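Ricin B-related lectin (Polyporus squamosus, PDB 5MUA) binds galactose in its beta-trefoil lectin part and carries a papain-like, calcium-binding protease part that takes up the inhibitor E-64. Local coordinates at residues Q186-L196 / F211-W222; F3-I11 / D43-P53. All coordinates share one frame; numbering follows the deposited sequence. Where two conformers were deposited one is given.

Contact 1: residues Q186-L196 / F211-W222; sequences QISSIWQASGL and FATVFKGAVAKW
Helix 186-194 meets helix 211-222 steeply, the two N-to-C directions 112° apart and the axes 9.8 Å from each other at their closest, with Ile190 over Val219 and Ser194 over Ala218. Ile190 is the knob, seated in a hole made by Phe215, Ala218, Val219 and Trp222. Its two branches divide the work. With CG1 beside the backbone N (chi1 -65°), CG2 is left anti to it and drops among Phe215, Ala218 and Val219, while CG1 lies over the indole face, 3.5 Å from the centroid of the five-membered ring of Trp222, a CH-pi contact. CD1 continues toward the benzo half, 3.5 Å from Trp222 CE3. Phe215 is the second centre of packing. Trp191 turns the edge of its five-membered ring toward the Phe215 face in a T-shaped pair, planes at 72°, and Trp191 CB comes within 3.6 Å of Phe215 CE1. The longer helix, 208-226, probably corresponds to the central helix of papain-like proteases, with Cys208 of the E-64 pocket and the calcium ligands Asp209 and Asp210 at its start; strands 233-243 and 246-255 pack against it. Beyond the end of the shorter helix, Leu196 brings CD1 to 3.6 Å from Phe215 CB and CD2 to 3.8 Å from Phe211 CD1. Ser194 OG accepts from Leu196 N (3.0 Å), an ST turn, and separately donates to Trp191 O (2.7 Å) on a lone pair in the carbonyl plane, while Gly195 has positive phi. The indole NE1 of Trp191 bonds outside the pair, to Pro267 O.

Contact 2: residues F3-I11 / D43-P53; sequences FQGHGIYYI and DPLNNLWLIEP
Ile51 lays its CD1 by the ring of Tyr9, 3.6 Å from Tyr9 CD1, and sets its CG2 at the edge of the Phe3 ring, 3.7 Å from CE1. This apolar cluster lies on one face of an antiparallel strand pair, 7-11 with 49-53, within the ricin-type beta-trefoil; Phe146 of strand 144-152 and Tyr60 of strand 59-64 pack around it. Four backbone hydrogen bonds define the register: Gly7 with Ile51 and Tyr9 with Trp49 are hydrogen-bonded pairs, and Ile8 with Leu50 between them is non-hydrogen-bonded. The straightest of these four runs from Ile51 N to Gly7 O, 174° at the hydrogen. On the Ile51 face, Ile11 reaches to Trp49 on the partner strand, its CD1 in CH-pi contact over the indole face, 4.0 Å from the five-membered-ring centroid, while Trp49 NE1 bonds to Leu21 O. The opposite face carries Ile8 and Leu50, which meet through Ile8 CG1 and Leu50 CD1. The Tyr9 hydroxyl donates to Gly5 O and accepts from Gln4 N. At the His6 end, the imidazole edge faces Ile51 O, His6 CB touches Pro53 CD, and a water joins His6 NE2 to Glu52 OE2. Past the other end, a second water accepts from Ile11 N and donates to Asn47 O. Asn47 CG lies between its backbone N and carbonyl carbon (chi1 71°), bringing the amide to Asp43 and nearly perpendicular to the Tyr10 ring, at whose edge Asn47 OD1 is 3.3 Å from Tyr10 CE1. Tyr10 OH also bonds Arg256 NH1. Asp43 OD1 takes two donors from within the segments: Tyr10 OH on its syn side at 2.6 Å, 33° out of the carboxylate plane, and Asn47 ND2 at 2.9 Å, on its anti lone pair.

Both contacts are mostly buried, but they belong to different parts of the chain: contact 2 pairs strands of the lectin trefoil, and contact 1 crosses helices of the papain-like part. Their centres lie 23 Å apart. Contact 1 has no hydrogen bond between its segments and relies on side-chain packing, whereas contact 2 combines backbone pairing with an apolar cluster, a tyrosine-carboxylate hydrogen bond and bridging waters. Helix 211-222 also packs on the second subunit through Val214, Lys216, Ala220 and Lys221; contact 2 meets no other chain. The two join directly where Leu45, in the 3-10 segment 45-47 before strand 49-53, packs on Gln186 and Trp222, linking the lectin and protease parts.

Contact 1: residues Q186-L196 / F211-W222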
# COMPACT_ATOMS: atom_id res chain seq x y z
N GLN B 186 10.83 6.83 13.83
CA GLN B 186 9.81 5.83 13.61
C GLN B 186 9.62 5.52 12.11
O GLN B 186 9.57 4.34 11.75
CB GLN B 186 8.50 6.29 14.20
CG GLN B 186 8.51 6.24 15.75
CD GLN B 186 7.43 7.11 16.36
OE1 GLN B 186 6.82 7.94 15.66
NE2 GLN B 186 7.22 6.99 17.64
N ILE B 187 9.53 6.56 11.29
CA ILE B 187 9.42 6.44 9.84
C ILE B 187 10.58 5.64 9.34
O ILE B 187 10.41 4.66 8.61
CB ILE B 187 9.34 7.80 9.15
CG1 ILE B 187 7.97 8.44 9.50
CG2 ILE B 187 9.37 7.66 7.64
CD1 ILE B 187 8.06 9.95 9.36
N SER B 188 11.78 6.03 9.70
CA SER B 188 12.92 5.27 9.30
C SER B 188 12.96 3.82 9.75
O SER B 188 13.42 2.96 8.98
CB SER B 188 14.20 6.01 9.67
OG SER B 188 14.30 7.14 8.85
N SER B 189 12.50 3.50 10.95
CA SER B 189 12.53 2.13 11.44
C SER B 189 11.53 1.28 10.61
O SER B 189 11.82 0.16 10.25
CB SER B 189 12.29 2.02 12.97
OG SER B 189 10.92 2.16 13.27
N ILE B 190 10.39 1.85 10.28
CA ILE B 190 9.39 1.15 9.41
C ILE B 190 10.00 0.89 8.04
O ILE B 190 9.82 -0.17 7.49
CB ILE B 190 8.06 1.97 9.27
CG1 ILE B 190 7.36 2.06 10.61
CG2 ILE B 190 7.07 1.30 8.26
CD1 ILE B 190 6.36 3.23 10.71
N TRP B 191 10.68 1.90 7.50
CA TRP B 191 11.27 1.83 6.19
C TRP B 191 12.38 0.78 6.16
O TRP B 191 12.42 -0.05 5.26
CB TRP B 191 11.78 3.21 5.72
CG TRP B 191 12.37 3.06 4.34
CD1 TRP B 191 11.71 3.04 3.20
CD2 TRP B 191 13.76 2.87 4.02
NE1 TRP B 191 12.56 2.86 2.13
CE2 TRP B 191 13.84 2.73 2.62
CE3 TRP B 191 14.93 2.76 4.78
CZ2 TRP B 191 15.04 2.54 1.96
CZ3 TRP B 191 16.16 2.57 4.11
CH2 TRP B 191 16.19 2.46 2.71
N GLN B 192 13.25 0.80 7.19
CA GLN B 192 14.31 -0.20 7.35
C GLN B 192 13.67 -1.60 7.39
O GLN B 192 14.17 -2.48 6.70
CB GLN B 192 15.27 0.07 8.59
CG GLN B 192 16.10 1.34 8.30
CD GLN B 192 17.26 1.12 7.35
OE1 GLN B 192 17.48 0.00 6.90
NE2 GLN B 192 17.99 2.18 7.03
N ALA B 193 12.58 -1.79 8.12
CA ALA B 193 11.98 -3.08 8.24
C ALA B 193 11.28 -3.55 6.96
O ALA B 193 11.06 -4.75 6.80
CB ALA B 193 10.97 -3.08 9.36
N SER B 194 10.92 -2.61 6.07
CA SER B 194 10.12 -2.93 4.85
C SER B 194 10.95 -3.74 3.86
O SER B 194 10.36 -4.48 3.06
CB SER B 194 9.60 -1.64 4.15
OG SER B 194 10.69 -0.98 3.47
N GLY B 195 12.25 -3.56 3.85
CA GLY B 195 13.12 -4.16 2.88
C GLY B 195 13.13 -3.40 1.54
O GLY B 195 13.82 -3.81 0.60
N LEU B 196 12.38 -2.30 1.43
CA LEU B 196 12.44 -1.46 0.24
C LEU B 196 13.85 -1.02 -0.19
O LEU B 196 14.17 -0.98 -1.38
CB LEU B 196 11.46 -0.28 0.30
CG LEU B 196 10.01 -0.71 0.29
CD1 LEU B 196 9.10 0.48 0.65
CD2 LEU B 196 9.58 -1.29 -1.06
N PHE B 211 7.20 1.58 -4.94
CA PHE B 211 7.90 1.95 -3.71
C PHE B 211 7.01 2.82 -2.86
O PHE B 211 6.92 2.54 -1.65
CB PHE B 211 9.20 2.68 -4.00
CG PHE B 211 10.31 1.76 -4.45
CD1 PHE B 211 11.14 1.14 -3.52
CD2 PHE B 211 10.50 1.48 -5.80
CE1 PHE B 211 12.12 0.27 -3.91
CE2 PHE B 211 11.51 0.63 -6.21
CZ PHE B 211 12.30 -0.01 -5.25
N ALA B 212 6.37 3.85 -3.43
CA ALA B 212 5.59 4.78 -2.65
C ALA B 212 4.29 4.15 -2.08
O ALA B 212 3.88 4.37 -0.94
CB ALA B 212 5.33 6.06 -3.42
N THR B 213 3.67 3.34 -2.91
CA THR B 213 2.42 2.68 -2.48
C THR B 213 2.71 1.62 -1.45
O THR B 213 1.96 1.50 -0.49
CB THR B 213 1.69 2.08 -3.70
OG1 THR B 213 1.29 3.14 -4.52
CG2 THR B 213 0.40 1.31 -3.28
N VAL B 214 3.73 0.79 -1.66
CA VAL B 214 4.06 -0.27 -0.76
C VAL B 214 4.49 0.35 0.59
O VAL B 214 4.09 -0.16 1.63
CB VAL B 214 5.13 -1.25 -1.32
CG1 VAL B 214 5.63 -2.21 -0.25
CG2 VAL B 214 4.52 -2.06 -2.47
N PHE B 215 5.32 1.39 0.56
CA PHE B 215 5.74 2.03 1.83
C PHE B 215 4.52 2.53 2.61
O PHE B 215 4.45 2.29 3.85
CB PHE B 215 6.81 3.11 1.66
CG PHE B 215 7.30 3.66 2.97
CD1 PHE B 215 7.82 2.80 3.91
CD2 PHE B 215 7.17 5.01 3.26
CE1 PHE B 215 8.24 3.27 5.15
CE2 PHE B 215 7.55 5.48 4.50
CZ PHE B 215 8.14 4.61 5.40
N LYS B 216 3.60 3.18 1.91
CA LYS B 216 2.37 3.63 2.52
C LYS B 216 1.61 2.53 3.22
O LYS B 216 1.08 2.69 4.38
CB LYS B 216 1.53 4.49 1.60
CG LYS B 216 0.24 4.97 2.22
CD LYS B 216 -0.47 6.05 1.43
CE LYS B 216 -1.86 6.28 2.04
NZ LYS B 216 -1.79 6.71 3.47
N GLY B 217 1.53 1.40 2.54
CA GLY B 217 0.96 0.21 3.20
C GLY B 217 1.75 -0.35 4.36
O GLY B 217 1.16 -0.84 5.40
N ALA B 218 3.07 -0.29 4.25
CA ALA B 218 3.94 -0.69 5.38
C ALA B 218 3.65 0.11 6.66
O ALA B 218 3.64 -0.44 7.74
CB ALA B 218 5.42 -0.59 5.01
N VAL B 219 3.41 1.41 6.49
CA VAL B 219 3.16 2.31 7.63
C VAL B 219 1.81 1.89 8.19
O VAL B 219 1.71 1.73 9.41
CB VAL B 219 3.18 3.78 7.25
CG1 VAL B 219 2.80 4.63 8.46
CG2 VAL B 219 4.60 4.13 6.82
N ALA B 220 0.84 1.66 7.30
CA ALA B 220 -0.51 1.28 7.79
C ALA B 220 -0.44 -0.05 8.61
O ALA B 220 -1.06 -0.19 9.65
CB ALA B 220 -1.47 1.16 6.64
N LYS B 221 0.29 -1.06 8.12
CA LYS B 221 0.41 -2.32 8.83
C LYS B 221 1.15 -2.13 10.13
O LYS B 221 0.78 -2.73 11.13
CB LYS B 221 1.07 -3.44 7.98
CG LYS B 221 0.29 -3.79 6.70
CD LYS B 221 0.97 -4.90 5.90
CE LYS B 221 0.84 -6.23 6.64
NZ LYS B 221 1.13 -7.49 5.88
N TRP B 222 2.19 -1.32 10.13
CA TRP B 222 2.89 -1.02 11.39
C TRP B 222 1.96 -0.43 12.46
O TRP B 222 2.02 -0.82 13.65
CB TRP B 222 4.11 -0.13 11.13
CG TRP B 222 5.02 0.10 12.31
CD1 TRP B 222 6.09 -0.68 12.75
CD2 TRP B 222 4.96 1.23 13.17
NE1 TRP B 222 6.69 -0.06 13.85
CE2 TRP B 222 6.01 1.09 14.13
CE3 TRP B 222 4.14 2.34 13.22
CZ2 TRP B 222 6.26 2.09 15.11
CZ3 TRP B 222 4.37 3.31 14.18
CH2 TRP B 222 5.41 3.17 15.11

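Contact 2: residues F3-I11 / D43-P53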
# COMPACT_ATOMS: atom_id res chain seq x y z
N PHE B 3 -2.75 21.52 25.94
CA PHE B 3 -3.86 20.66 25.77
C PHE B 3 -4.92 21.33 24.91
O PHE B 3 -5.32 22.50 25.18
CB PHE B 3 -4.42 20.19 27.12
CG PHE B 3 -5.58 19.29 26.98
CD1 PHE B 3 -5.39 17.98 26.50
CD2 PHE B 3 -6.87 19.72 27.23
CE1 PHE B 3 -6.48 17.11 26.33
CE2 PHE B 3 -7.95 18.85 27.10
CZ PHE B 3 -7.78 17.57 26.61
N GLN B 4 -5.40 20.61 23.90
CA GLN B 4 -6.30 21.16 22.92
C GLN B 4 -7.49 20.25 22.65
O GLN B 4 -8.08 20.23 21.56
CB GLN B 4 -5.54 21.48 21.61
CG GLN B 4 -4.48 22.58 21.72
CD GLN B 4 -3.50 22.49 20.55
OE1 GLN B 4 -3.91 22.55 19.40
NE2 GLN B 4 -2.22 22.22 20.84
N GLY B 5 -7.88 19.50 23.67
CA GLY B 5 -8.99 18.54 23.57
C GLY B 5 -8.61 17.30 22.78
O GLY B 5 -7.47 16.84 22.80
N HIS B 6 -9.59 16.75 22.09
CA HIS B 6 -9.38 15.52 21.28
C HIS B 6 -8.04 15.49 20.57
O HIS B 6 -7.77 16.38 19.80
CB HIS B 6 -10.50 15.41 20.26
CG HIS B 6 -10.55 14.09 19.56
ND1 HIS B 6 -11.19 13.93 18.36
CD2 HIS B 6 -10.07 12.86 19.90
CE1 HIS B 6 -11.14 12.65 18.01
NE2 HIS B 6 -10.44 11.99 18.90
N GLY B 7 -7.20 14.46 20.82
CA GLY B 7 -5.87 14.41 20.23
C GLY B 7 -4.99 13.35 20.86
O GLY B 7 -5.44 12.60 21.75
N ILE B 8 -3.77 13.25 20.41
CA ILE B 8 -2.77 12.31 20.97
C ILE B 8 -1.67 13.17 21.51
O ILE B 8 -1.25 14.18 20.86
CB ILE B 8 -2.21 11.34 19.90
CG1 ILE B 8 -3.40 10.50 19.37
CG2 ILE B 8 -1.12 10.48 20.47
CD1 ILE B 8 -3.12 9.73 18.08
N TYR B 9 -1.23 12.84 22.73
CA TYR B 9 -0.33 13.69 23.48
C TYR B 9 0.72 12.93 24.25
O TYR B 9 0.51 11.77 24.64
CB TYR B 9 -1.13 14.44 24.51
CG TYR B 9 -2.18 15.32 24.01
CD1 TYR B 9 -3.48 14.87 23.81
CD2 TYR B 9 -1.91 16.66 23.81
CE1 TYR B 9 -4.44 15.72 23.38
CE2 TYR B 9 -2.88 17.56 23.41
CZ TYR B 9 -4.19 17.09 23.20
OH TYR B 9 -5.15 17.98 22.79
N TYR B 10 1.86 13.57 24.49
CA TYR B 10 2.70 13.20 25.65
C TYR B 10 2.13 13.97 26.82
O TYR B 10 1.65 15.13 26.66
CB TYR B 10 4.14 13.69 25.47
CG TYR B 10 4.97 13.06 24.37
CD1 TYR B 10 5.09 11.69 24.24
CD2 TYR B 10 5.77 13.89 23.54
CE1 TYR B 10 5.90 11.13 23.24
CE2 TYR B 10 6.61 13.35 22.56
CZ TYR B 10 6.65 11.98 22.39
OH TYR B 10 7.49 11.40 21.43
N ILE B 11 2.11 13.32 27.97
CA ILE B 11 1.66 13.99 29.21
C ILE B 11 2.91 14.01 30.08
O ILE B 11 3.36 12.99 30.59
CB ILE B 11 0.54 13.19 29.89
CG1 ILE B 11 -0.66 12.93 28.94
CG2 ILE B 11 0.07 13.91 31.17
CD1 ILE B 11 -1.75 12.05 29.53
N ASP B 43 11.67 6.99 23.58
CA ASP B 43 10.35 7.30 22.98
C ASP B 43 9.49 6.08 22.79
O ASP B 43 8.98 5.87 21.66
CB ASP B 43 10.52 8.11 21.68
CG ASP B 43 9.27 8.83 21.27
OD1 ASP B 43 8.41 9.13 22.17
OD2 ASP B 43 9.15 9.13 20.05
N PRO B 44 9.34 5.25 23.83
CA PRO B 44 8.59 3.97 23.66
C PRO B 44 7.11 4.31 23.36
O PRO B 44 6.57 5.27 23.88
CB PRO B 44 8.74 3.26 25.00
CG PRO B 44 8.94 4.38 25.92
CD PRO B 44 9.72 5.43 25.24
N LEU B 45 6.50 3.52 22.50
CA LEU B 45 5.19 3.89 21.98
C LEU B 45 4.11 3.99 23.10
O LEU B 45 3.12 4.64 22.91
CB LEU B 45 4.75 2.86 20.92
CG LEU B 45 5.61 2.70 19.68
CD1 LEU B 45 5.05 1.63 18.74
CD2 LEU B 45 5.55 4.03 18.98
N ASN B 46 4.33 3.29 24.22
CA ASN B 46 3.45 3.34 25.37
C ASN B 46 3.51 4.65 26.17
O ASN B 46 2.86 4.75 27.23
CB ASN B 46 3.60 2.08 26.25
CG ASN B 46 4.99 1.92 26.78
OD1 ASN B 46 5.79 2.84 26.82
ND2 ASN B 46 5.30 0.71 27.17
N ASN B 47 4.25 5.63 25.67
CA ASN B 47 4.15 7.01 26.18
C ASN B 47 3.09 7.86 25.49
O ASN B 47 2.98 9.06 25.76
CB ASN B 47 5.50 7.69 26.23
CG ASN B 47 6.03 8.03 24.84
OD1 ASN B 47 5.26 7.93 23.83
ND2 ASN B 47 7.34 8.43 24.76
N LEU B 48 2.35 7.27 24.56
CA LEU B 48 1.40 8.03 23.77
C LEU B 48 0.02 7.89 24.33
O LEU B 48 -0.46 6.78 24.50
CB LEU B 48 1.42 7.56 22.33
CG LEU B 48 2.79 7.73 21.66
CD1 LEU B 48 2.86 6.91 20.35
CD2 LEU B 48 3.10 9.22 21.38
N TRP B 49 -0.66 9.02 24.51
CA TRP B 49 -2.00 9.01 25.10
C TRP B 49 -3.04 9.62 24.18
O TRP B 49 -2.92 10.79 23.74
CB TRP B 49 -2.01 9.75 26.44
CG TRP B 49 -1.08 9.08 27.41
CD1 TRP B 49 0.23 9.42 27.63
CD2 TRP B 49 -1.32 7.90 28.24
NE1 TRP B 49 0.77 8.59 28.54
CE2 TRP B 49 -0.14 7.66 28.95
CE3 TRP B 49 -2.43 7.09 28.48
CZ2 TRP B 49 -0.01 6.59 29.87
CZ3 TRP B 49 -2.32 6.03 29.41
CH2 TRP B 49 -1.10 5.79 30.10
N LEU B 50 -4.07 8.82 23.89
CA LEU B 50 -5.17 9.21 23.03
C LEU B 50 -6.30 9.64 23.93
O LEU B 50 -6.80 8.87 24.70
CB LEU B 50 -5.64 8.02 22.14
CG LEU B 50 -6.93 8.26 21.34
CD1 LEU B 50 -6.87 9.45 20.36
CD2 LEU B 50 -7.29 7.05 20.51
N ILE B 51 -6.62 10.93 23.83
CA ILE B 51 -7.51 11.62 24.76
C ILE B 51 -8.74 11.96 23.99
O ILE B 51 -8.68 12.68 22.97
CB ILE B 51 -6.80 12.85 25.33
CG1 ILE B 51 -5.60 12.38 26.12
CG2 ILE B 51 -7.77 13.59 26.27
CD1 ILE B 51 -4.85 13.49 26.85
N GLU B 52 -9.85 11.36 24.39
CA GLU B 52 -11.10 11.42 23.64
C GLU B 52 -12.25 12.01 24.47
O GLU B 52 -12.52 11.56 25.54
CB GLU B 52 -11.49 10.08 23.04
CG GLU B 52 -10.48 9.54 22.05
CD GLU B 52 -10.68 8.08 21.66
OE1 GLU B 52 -10.48 7.22 22.53
OE2 GLU B 52 -11.11 7.82 20.51
N PRO B 53 -12.96 12.97 23.90
CA PRO B 53 -14.07 13.61 24.62
C PRO B 53 -15.18 12.63 24.86
O PRO B 53 -15.44 11.80 23.98
CB PRO B 53 -14.49 14.76 23.69
CG PRO B 53 -14.10 14.32 22.32
CD PRO B 53 -12.81 13.52 22.54
O HOH W 1 -10.17 9.24 18.39
O HOH W 2 3.59 10.78 27.75